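Local coordinates for galactose-1-phosphate uridylyltransferase (Pyrobaculum aerophilum str. IM2, PDB 6K5Z), which probably transfers uridylyl groups between UDP-glucose and galactose 1-phosphate, and binds zinc ions and an iron ion, at residues B[121-126]-B[144-149]; B[249-254]-B[263-268]; B[30-35]-B[79-84]. One frame throughout, in Å; residues are numbered along the deposited sequence.

Interaction 1 (B[121-126]-B[144-149]); sequences YFLFFR and YILPVV
Tyr121, Phe122 and Leu123 run antiparallel to Leu146, Ile145 and Tyr144, the short strand axes 4.7 Å apart at closest, so that the hydrogen-bonded pairs Tyr121–Leu146 and Leu123–Tyr144 flank the non-hydrogen-bonded pair Phe122–Ile145. Each hydrogen-bonded pair closes with two backbone bonds; Leu146 N to Tyr121 O, at 2.6 Å, is nearly straight, whereas the return bond from Tyr121 N to Leu146 O bends to 133° close to where the second strand ends.

Phe125 and Tyr144 form an edge-to-face aromatic pair: Phe125 presents its CE1–CZ edge to one face of the Tyr144 ring, with the ring centroids 5.2 Å apart and the planes at 73°. Phe125 reaches this position because CG sits between the backbone N and the carbonyl carbon (chi1 64°), which turns the ring back toward the neighbouring strand. Leu123 lies alongside Tyr144 and points the same way, its CD2 3.9 Å from Tyr144 CD2, while Leu123 CB meets Leu146 CD1 at 4.1 Å. Leu123 and Leu146 also pack on Leu291 of the second subunit. Beyond the strand the chain curls back around Tyr121, whose CD1 touches Val149 CG1 at 4.2 Å; the hydroxyl of Tyr121 is hydrogen-bonded to Gln253 O. On the other face of the sheet, Phe122 CD1 rests against Ile145 CG1 at 3.8 Å, and the Phe122 ring continues onto helix 96-116.

The example illustrates a division of labour: main-chain bonds set the register, and apolar surfaces settle the side chains. Tyr144 binds UDP in another structure of this protein, although none is bound to this chain here, and the Phe125 edge on one face, with Leu123 beside it, is likely to limit how far its ring can turn.

Interaction 2 (B[249-254]-B[263-268]); sequences MVLHQA and YHLHFE. With FE (Fe (III) ion), chain I.
Met249 opens the contact by laying SD obliquely beside the Phe267 ring, 4.0 Å from Phe267 CD2, a Met-aromatic contact. Val250 exchanges two backbone bonds with Glu268, and its side chain lies alongside the start of the glutamate, Val250 CG1 being 3.8 Å from Glu268 CB. Leu251 points to the opposite side of the sheet, where its CD1 lies over a face of the Phe267 ring in a CH-pi contact, 15° off the ring normal.

The backbone of His252 pairs with that of His266, and its CB sits over a face of the His266 imidazole, while the two rings make an offset edge-to-face pair, the His252 edge toward the same His266 face, planes at 83°. The iron is held by His252 ND1 at 2.5 Å, by His266 NE2 at 2.4 Å and by Glu268 OE2 at 2.2 Å. With CG between the backbone N and the carbonyl carbon (chi1 48°), His266 can also donate from ND1 to His264 O, so that this bond and the metal on NE2 together hold the rotation of the ring. A water and both carboxylate oxygens of Glu156 complete the coordination, and His252 NE2 is hydrogen-bonded to Gly288 O of the second subunit.

Gln253 touches Leu265 through CB, 3.7 Å from Leu265 CB, and its amide NE2 is hydrogen-bonded to Gln110. The Gln253–Ala254 peptide meets the edge of the Tyr263 ring, whose hydroxyl is hydrogen-bonded to the iron ligand Glu156.

Leu251 and Phe267 make one face apolar, while His252, His266 and Glu268 on the other supply three of the four protein ligands, with Glu156 from helix 151-167 as the fourth. Second-shell hydrogen bonds, including that of Tyr270 to Glu268 OE1, are likely to orient the ligands, and the iron probably polarises both imidazoles.

Interaction 3 (B[30-35]-B[79-84]); sequences CPFCPG and VVVETP. With ZN (zinc ion), chain G.
Phe32 and the valines of strand 76-81 make the main apolar contact. Val79 CG1 lies over one face of the Phe32 ring in a CH-pi contact, 3.6 Å from Phe32 CE1, while Pro31 CG covers the opposite face, so the ring is sandwiched. Phe32 CB rests against Val81 CG2 at 3.6 Å, and with CG anti to the carbonyl carbon (chi1 -50°) the ring carries on to Val79. A second apolar patch joins two prolines, Pro34 CG and Pro84 CB, 3.8 Å apart.

No hydrogen bond crosses between the segments; within 30-35, Phe32 N donates to Cys30 SG at 3.4 Å, the N-H...S bond familiar from CxxC metal loops. Cys30 SG and Cys33 SG bind the zinc at 2.3 and 2.4 Å, and His86 and His138 complete the site.

Replacing Phe32 with alanine would strip out the ring, which is likely to leave a gap between Pro31 and Val79 and deprive the ring of His140, the predicted nucleophile, of a neighbour.

Between the two segments the contact is apolar packing without hydrogen bonds, while the zinc, through His86 and His138, ties the loop to the rest of the domain.

Overall arrangement
Along the chain the order is interaction 3, then 1, then 2, and all three reach one antiparallel sheet. Strand 76-81 of interaction 3 neighbours strand 140-146 of interaction 1, whose other strand, 121-128, adjoins strand 247-252 of interaction 2. The centres of interactions 1 and 2 lie about 11 Å apart, those of 1 and 3 about 21 Å, and those of 2 and 3 about 25 Å. A salt bridge from Arg126 to Glu82 ties interactions 1 and 3. Interaction 1 therefore sits between a zinc loop and an iron site, and the 121-128/247-252 junction joins the two HIT-family halves into one continuous sheet, against which the second subunit packs at interactions 1 and 2.

Interaction 1 (B[121-126]-B[144-149])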
loop_
_atom_site.group_PDB
_atom_site.type_symbol
_atom_site.label_atom_id
_atom_site.label_comp_id
_atom_site.label_asym_id
_atom_site.label_seq_id
_atom_site.Cartn_x
_atom_site.Cartn_y
_atom_site.Cartn_z
ATOM N N TYR B 121 18.541 10.871 1.311
ATOM C CA TYR B 121 17.607 10.426 2.362
ATOM C C TYR B 121 18.090 9.209 3.088
ATOM O O TYR B 121 18.656 8.282 2.468
ATOM C CB TYR B 121 16.177 10.172 1.770
ATOM C CG TYR B 121 15.104 10.211 2.833
ATOM C CD1 TYR B 121 14.567 11.410 3.231
ATOM C CD2 TYR B 121 14.658 9.034 3.482
ATOM C CE1 TYR B 121 13.624 11.472 4.233
ATOM C CE2 TYR B 121 13.700 9.095 4.496
ATOM C CZ TYR B 121 13.198 10.319 4.863
ATOM O OH TYR B 121 12.224 10.445 5.842
ATOM N N PHE B 122 17.833 9.199 4.397
ATOM C CA PHE B 122 18.114 8.055 5.275
ATOM C C PHE B 122 16.790 7.445 5.712
ATOM O O PHE B 122 16.071 8.035 6.522
ATOM C CB PHE B 122 18.873 8.566 6.522
ATOM C CG PHE B 122 19.379 7.486 7.456
ATOM C CD1 PHE B 122 20.620 6.898 7.229
ATOM C CD2 PHE B 122 18.667 7.128 8.564
ATOM C CE1 PHE B 122 21.123 5.929 8.074
ATOM C CE2 PHE B 122 19.158 6.169 9.449
ATOM C CZ PHE B 122 20.389 5.563 9.201
ATOM N N LEU B 123 16.475 6.253 5.207
ATOM C CA LEU B 123 15.158 5.621 5.523
ATOM C C LEU B 123 15.388 4.430 6.433
ATOM O O LEU B 123 16.001 3.427 6.030
ATOM C CB LEU B 123 14.396 5.195 4.265
ATOM C CG LEU B 123 13.060 4.495 4.496
ATOM C CD1 LEU B 123 11.994 5.470 4.937
ATOM C CD2 LEU B 123 12.623 3.740 3.239
ATOM N N PHE B 124 14.892 4.575 7.651
ATOM C CA PHE B 124 14.853 3.518 8.625
ATOM C C PHE B 124 13.442 2.927 8.771
ATOM O O PHE B 124 12.463 3.658 9.067
ATOM C CB PHE B 124 15.289 4.036 9.991
ATOM C CG PHE B 124 15.239 2.992 11.099
ATOM C CD1 PHE B 124 16.165 1.950 11.142
ATOM C CD2 PHE B 124 14.281 3.077 12.121
ATOM C CE1 PHE B 124 16.139 1.014 12.188
ATOM C CE2 PHE B 124 14.243 2.146 13.153
ATOM C CZ PHE B 124 15.171 1.111 13.189
ATOM N N PHE B 125 13.351 1.599 8.605
ATOM C CA PHE B 125 12.115 0.895 8.884
ATOM C C PHE B 125 12.336 -0.505 9.373
ATOM O O PHE B 125 13.456 -1.049 9.306
ATOM C CB PHE B 125 11.254 0.882 7.664
ATOM C CG PHE B 125 11.841 0.125 6.514
ATOM C CD1 PHE B 125 12.684 0.763 5.607
ATOM C CD2 PHE B 125 11.512 -1.191 6.303
ATOM C CE1 PHE B 125 13.190 0.085 4.509
ATOM C CE2 PHE B 125 12.021 -1.887 5.230
ATOM C CZ PHE B 125 12.867 -1.259 4.327
ATOM N N ARG B 126 11.252 -1.064 9.869
ATOM C CA ARG B 126 11.227 -2.419 10.404
ATOM C C ARG B 126 9.912 -3.104 10.040
ATOM O O ARG B 126 8.870 -2.561 10.290
ATOM C CB ARG B 126 11.375 -2.365 11.927
ATOM C CG ARG B 126 11.367 -3.704 12.632
ATOM C CD ARG B 126 11.549 -3.554 14.153
ATOM N NE ARG B 126 12.420 -4.621 14.635
ATOM C CZ ARG B 126 12.044 -5.859 14.925
ATOM N NH1 ARG B 126 10.760 -6.232 14.876
ATOM N NH2 ARG B 126 12.946 -6.733 15.318
ATOM N N TYR B 144 17.542 2.148 4.319
ATOM C CA TYR B 144 17.919 2.480 2.927
ATOM C C TYR B 144 18.475 3.912 2.941
ATOM O O TYR B 144 17.809 4.827 3.406
ATOM C CB TYR B 144 16.739 2.467 1.916
ATOM C CG TYR B 144 16.045 1.166 1.592
ATOM C CD1 TYR B 144 16.707 -0.047 1.682
ATOM C CD2 TYR B 144 14.711 1.158 1.134
ATOM C CE1 TYR B 144 16.072 -1.227 1.358
ATOM C CE2 TYR B 144 14.059 -0.038 0.819
ATOM C CZ TYR B 144 14.748 -1.226 0.946
ATOM O OH TYR B 144 14.207 -2.441 0.653
ATOM N N ILE B 145 19.675 4.079 2.400
ATOM C CA ILE B 145 20.284 5.394 2.170
ATOM C C ILE B 145 20.067 5.702 0.681
ATOM O O ILE B 145 20.616 5.004 -0.184
ATOM C CB ILE B 145 21.777 5.351 2.570
ATOM C CG1 ILE B 145 21.902 5.272 4.087
ATOM C CG2 ILE B 145 22.564 6.555 2.045
ATOM C CD1 ILE B 145 23.222 4.666 4.528
ATOM N N LEU B 146 19.272 6.740 0.413
ATOM C CA LEU B 146 18.591 6.928 -0.870
ATOM C C LEU B 146 18.982 8.211 -1.624
ATOM O O LEU B 146 19.101 9.281 -0.988
ATOM C CB LEU B 146 17.076 6.952 -0.653
ATOM C CG LEU B 146 16.443 5.644 -0.172
ATOM C CD1 LEU B 146 15.023 5.916 0.272
ATOM C CD2 LEU B 146 16.472 4.558 -1.250
ATOM N N PRO B 147 19.103 8.109 -2.981
ATOM C CA PRO B 147 19.302 9.263 -3.878
ATOM C C PRO B 147 18.084 10.176 -4.076
ATOM O O PRO B 147 18.224 11.248 -4.645
ATOM C CB PRO B 147 19.702 8.621 -5.216
ATOM C CG PRO B 147 19.146 7.243 -5.180
ATOM C CD PRO B 147 18.885 6.863 -3.750
ATOM N N VAL B 148 16.921 9.747 -3.597
ATOM C CA VAL B 148 15.656 10.443 -3.756
ATOM C C VAL B 148 14.931 10.426 -2.413
ATOM O O VAL B 148 15.245 9.613 -1.545
ATOM C CB VAL B 148 14.788 9.727 -4.832
ATOM C CG1 VAL B 148 15.446 9.774 -6.200
ATOM C CG2 VAL B 148 14.541 8.253 -4.491
ATOM N N VAL B 149 13.954 11.305 -2.253
ATOM C CA VAL B 149 13.131 11.348 -1.053
ATOM C C VAL B 149 11.944 10.389 -1.286
ATOM O O VAL B 149 11.360 10.386 -2.373
ATOM C CB VAL B 149 12.578 12.764 -0.777
ATOM C CG1 VAL B 149 11.661 12.789 0.456
ATOM C CG2 VAL B 149 13.730 13.748 -0.611
#

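Interaction 2 (B[249-254]-B[263-268])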
loop_
_atom_site.group_PDB
_atom_site.type_symbol
_atom_site.label_atom_id
_atom_site.label_comp_id
_atom_site.label_asym_id
_atom_site.label_seq_id
_atom_site.Cartn_x
_atom_site.Cartn_y
_atom_site.Cartn_z
ATOM N N MET B 249 7.068 -0.627 10.930
ATOM C CA MET B 249 7.505 0.615 11.615
ATOM C C MET B 249 8.383 1.418 10.653
ATOM O O MET B 249 9.301 0.829 10.061
ATOM C CB MET B 249 8.290 0.312 12.896
ATOM C CG MET B 249 9.015 1.525 13.450
ATOM S SD MET B 249 9.407 1.415 15.213
ATOM C CE MET B 249 11.066 0.746 15.135
ATOM N N VAL B 250 8.090 2.709 10.493
ATOM C CA VAL B 250 8.915 3.558 9.617
ATOM C C VAL B 250 9.304 4.875 10.305
ATOM O O VAL B 250 8.516 5.456 11.049
ATOM C CB VAL B 250 8.191 3.839 8.302
ATOM C CG1 VAL B 250 6.895 4.617 8.529
ATOM C CG2 VAL B 250 9.087 4.561 7.324
ATOM N N LEU B 251 10.536 5.335 10.066
ATOM C CA LEU B 251 10.967 6.624 10.571
ATOM C C LEU B 251 10.704 7.669 9.505
ATOM O O LEU B 251 11.252 7.614 8.411
ATOM C CB LEU B 251 12.441 6.614 10.954
ATOM C CG LEU B 251 13.067 7.935 11.424
ATOM C CD1 LEU B 251 12.262 8.587 12.530
ATOM C CD2 LEU B 251 14.506 7.701 11.896
ATOM N N HIS B 252 9.843 8.611 9.826
ATOM C CA HIS B 252 9.607 9.762 8.938
ATOM C C HIS B 252 10.358 10.961 9.510
ATOM O O HIS B 252 10.023 11.453 10.582
ATOM C CB HIS B 252 8.112 10.086 8.832
ATOM C CG HIS B 252 7.334 9.135 7.962
ATOM N ND1 HIS B 252 5.974 9.264 7.760
ATOM C CD2 HIS B 252 7.713 8.044 7.253
ATOM C CE1 HIS B 252 5.558 8.309 6.954
ATOM N NE2 HIS B 252 6.593 7.565 6.623
ATOM N N GLN B 253 11.370 11.406 8.794
ATOM C CA GLN B 253 12.208 12.513 9.225
ATOM C C GLN B 253 12.534 13.314 7.962
ATOM O O GLN B 253 12.147 12.899 6.837
ATOM C CB GLN B 253 13.499 11.972 9.901
ATOM C CG GLN B 253 14.434 11.194 8.952
ATOM C CD GLN B 253 15.794 10.798 9.545
ATOM O OE1 GLN B 253 16.345 11.514 10.364
ATOM N NE2 GLN B 253 16.361 9.674 9.075
ATOM N N ALA B 254 13.259 14.424 8.118
ATOM C CA ALA B 254 13.463 15.376 6.995
ATOM C C ALA B 254 14.517 14.831 6.096
ATOM O O ALA B 254 15.155 13.853 6.447
ATOM C CB ALA B 254 13.871 16.748 7.501
ATOM N N TYR B 263 8.810 20.453 9.150
ATOM C CA TYR B 263 8.679 19.009 9.289
ATOM C C TYR B 263 9.311 18.564 10.595
ATOM O O TYR B 263 10.386 19.032 10.956
ATOM C CB TYR B 263 9.353 18.309 8.110
ATOM C CG TYR B 263 8.876 16.905 7.896
ATOM C CD1 TYR B 263 7.521 16.643 7.704
ATOM C CD2 TYR B 263 9.776 15.821 7.891
ATOM C CE1 TYR B 263 7.067 15.365 7.507
ATOM C CE2 TYR B 263 9.329 14.521 7.701
ATOM C CZ TYR B 263 7.977 14.301 7.507
ATOM O OH TYR B 263 7.511 13.023 7.300
ATOM N N HIS B 264 8.646 17.616 11.254
ATOM C CA HIS B 264 8.984 17.127 12.578
ATOM C C HIS B 264 9.031 15.575 12.461
ATOM O O HIS B 264 8.068 14.957 11.982
ATOM C CB HIS B 264 7.860 17.605 13.486
ATOM C CG HIS B 264 8.020 17.307 14.946
ATOM N ND1 HIS B 264 7.271 17.966 15.901
ATOM C CD2 HIS B 264 8.793 16.421 15.624
ATOM C CE1 HIS B 264 7.577 17.508 17.101
ATOM N NE2 HIS B 264 8.493 16.567 16.964
ATOM N N LEU B 265 10.141 14.960 12.881
ATOM C CA LEU B 265 10.344 13.510 12.704
ATOM C C LEU B 265 9.403 12.673 13.553
ATOM O O LEU B 265 8.989 13.105 14.634
ATOM C CB LEU B 265 11.796 13.078 12.978
ATOM C CG LEU B 265 12.307 13.058 14.440
ATOM C CD1 LEU B 265 11.887 11.828 15.266
ATOM C CD2 LEU B 265 13.835 13.180 14.424
ATOM N N HIS B 266 9.069 11.484 13.053
ATOM C CA HIS B 266 8.176 10.556 13.788
ATOM C C HIS B 266 8.283 9.125 13.294
ATOM O O HIS B 266 8.739 8.854 12.172
ATOM C CB HIS B 266 6.733 11.020 13.792
ATOM C CG HIS B 266 6.220 11.437 12.453
ATOM N ND1 HIS B 266 6.712 12.532 11.771
ATOM C CD2 HIS B 266 5.228 10.930 11.683
ATOM C CE1 HIS B 266 6.068 12.663 10.629
ATOM N NE2 HIS B 266 5.168 11.702 10.554
ATOM N N PHE B 267 7.975 8.218 14.207
ATOM C CA PHE B 267 7.936 6.808 13.915
ATOM C C PHE B 267 6.475 6.508 13.747
ATOM O O PHE B 267 5.678 6.909 14.606
ATOM C CB PHE B 267 8.489 5.967 15.052
ATOM C CG PHE B 267 9.977 6.041 15.173
ATOM C CD1 PHE B 267 10.566 7.100 15.868
ATOM C CD2 PHE B 267 10.778 5.070 14.588
ATOM C CE1 PHE B 267 11.945 7.183 15.966
ATOM C CE2 PHE B 267 12.146 5.139 14.672
ATOM C CZ PHE B 267 12.746 6.196 15.362
ATOM N N GLU B 268 6.141 5.837 12.643
ATOM C CA GLU B 268 4.788 5.312 12.420
ATOM C C GLU B 268 4.860 3.838 12.548
ATOM O O GLU B 268 5.733 3.185 11.954
ATOM C CB GLU B 268 4.230 5.692 11.046
ATOM C CG GLU B 268 4.120 7.201 10.865
ATOM C CD GLU B 268 3.366 7.697 9.645
ATOM O OE1 GLU B 268 3.195 6.987 8.657
ATOM O OE2 GLU B 268 2.930 8.856 9.695
HETATM FE FE FE I . 4.082 10.523 8.712
HETATM O O HOH W 1 2.401 11.654 10.151
#

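Interaction 3 (B[30-35]-B[79-84])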
loop_
_atom_site.group_PDB
_atom_site.type_symbol
_atom_site.label_atom_id
_atom_site.label_comp_id
_atom_site.label_asym_id
_atom_site.label_seq_id
_atom_site.Cartn_x
_atom_site.Cartn_y
_atom_site.Cartn_z
ATOM N N CYS B 30 21.322 -18.601 9.282
ATOM C CA CYS B 30 20.932 -17.231 9.568
ATOM C C CYS B 30 22.078 -16.259 9.211
ATOM O O CYS B 30 23.212 -16.384 9.693
ATOM C CB CYS B 30 20.464 -17.054 11.018
ATOM S SG CYS B 30 20.138 -15.317 11.502
ATOM N N PRO B 31 21.801 -15.308 8.316
ATOM C CA PRO B 31 22.837 -14.348 7.897
ATOM C C PRO B 31 23.173 -13.280 8.947
ATOM O O PRO B 31 24.127 -12.504 8.734
ATOM C CB PRO B 31 22.199 -13.682 6.700
ATOM C CG PRO B 31 20.738 -13.726 7.000
ATOM C CD PRO B 31 20.476 -14.979 7.767
ATOM N N PHE B 32 22.396 -13.231 10.048
ATOM C CA PHE B 32 22.540 -12.201 11.081
ATOM C C PHE B 32 23.132 -12.708 12.427
ATOM O O PHE B 32 23.454 -11.912 13.319
ATOM C CB PHE B 32 21.168 -11.518 11.333
ATOM C CG PHE B 32 20.463 -11.037 10.071
ATOM C CD1 PHE B 32 21.180 -10.434 9.022
ATOM C CD2 PHE B 32 19.063 -11.156 9.945
ATOM C CE1 PHE B 32 20.514 -10.001 7.873
ATOM C CE2 PHE B 32 18.410 -10.721 8.805
ATOM C CZ PHE B 32 19.134 -10.156 7.752
ATOM N N CYS B 33 23.274 -14.025 12.590
ATOM C CA CYS B 33 23.840 -14.550 13.827
ATOM C C CYS B 33 25.321 -14.277 13.871
ATOM O O CYS B 33 25.972 -14.410 12.845
ATOM C CB CYS B 33 23.617 -16.051 13.971
ATOM S SG CYS B 33 22.080 -16.453 14.796
ATOM N N PRO B 34 25.870 -13.956 15.082
ATOM C CA PRO B 34 27.312 -13.826 15.240
ATOM C C PRO B 34 28.072 -15.133 15.004
ATOM O O PRO B 34 27.478 -16.231 15.020
ATOM C CB PRO B 34 27.457 -13.427 16.704
ATOM C CG PRO B 34 26.309 -14.059 17.385
ATOM C CD PRO B 34 25.186 -13.896 16.392
ATOM N N GLY B 35 29.384 -15.017 14.831
ATOM C CA GLY B 35 30.233 -16.192 14.723
ATOM C C GLY B 35 30.449 -16.752 13.320
ATOM O O GLY B 35 30.950 -17.876 13.179
ATOM N N VAL B 79 21.187 -3.755 6.843
ATOM C CA VAL B 79 20.415 -4.442 7.870
ATOM C C VAL B 79 20.948 -4.053 9.241
ATOM O O VAL B 79 22.144 -4.095 9.483
ATOM C CB VAL B 79 20.424 -5.952 7.682
ATOM C CG1 VAL B 79 19.593 -6.622 8.758
ATOM C CG2 VAL B 79 19.837 -6.303 6.319
ATOM N N VAL B 80 20.055 -3.619 10.115
ATOM C CA VAL B 80 20.423 -3.391 11.504
ATOM C C VAL B 80 20.067 -4.663 12.258
ATOM O O VAL B 80 18.881 -4.937 12.534
ATOM C CB VAL B 80 19.676 -2.219 12.099
ATOM C CG1 VAL B 80 20.151 -1.966 13.509
ATOM C CG2 VAL B 80 19.876 -0.985 11.220
ATOM N N VAL B 81 21.092 -5.452 12.577
ATOM C CA VAL B 81 20.896 -6.628 13.442
ATOM C C VAL B 81 20.846 -6.151 14.883
ATOM O O VAL B 81 21.843 -5.643 15.407
ATOM C CB VAL B 81 21.986 -7.689 13.252
ATOM C CG1 VAL B 81 21.684 -8.938 14.063
ATOM C CG2 VAL B 81 22.074 -8.059 11.790
ATOM N N GLU B 82 19.697 -6.377 15.510
ATOM C CA GLU B 82 19.321 -5.753 16.768
ATOM C C GLU B 82 19.851 -6.394 18.051
ATOM O O GLU B 82 19.743 -5.823 19.140
ATOM C CB GLU B 82 17.791 -5.691 16.823
ATOM C CG GLU B 82 17.164 -4.761 15.764
ATOM C CD GLU B 82 15.667 -4.917 15.665
ATOM O OE1 GLU B 82 15.086 -5.747 16.394
ATOM O OE2 GLU B 82 15.032 -4.202 14.863
ATOM N N THR B 83 20.386 -7.584 17.920
ATOM C CA THR B 83 20.860 -8.388 19.033
ATOM C C THR B 83 21.533 -9.642 18.452
ATOM O O THR B 83 21.219 -10.045 17.333
ATOM C CB THR B 83 19.731 -8.852 19.926
ATOM O OG1 THR B 83 20.210 -9.885 20.788
ATOM C CG2 THR B 83 18.565 -9.391 19.084
ATOM N N PRO B 84 22.498 -10.229 19.174
ATOM C CA PRO B 84 23.054 -11.503 18.705
ATOM C C PRO B 84 22.116 -12.711 18.905
ATOM O O PRO B 84 22.375 -13.750 18.336
ATOM C CB PRO B 84 24.335 -11.650 19.546
ATOM C CG PRO B 84 24.040 -10.896 20.822
ATOM C CD PRO B 84 23.261 -9.704 20.326
HETATM ZN ZN ZN G . 20.137 -15.492 13.799
#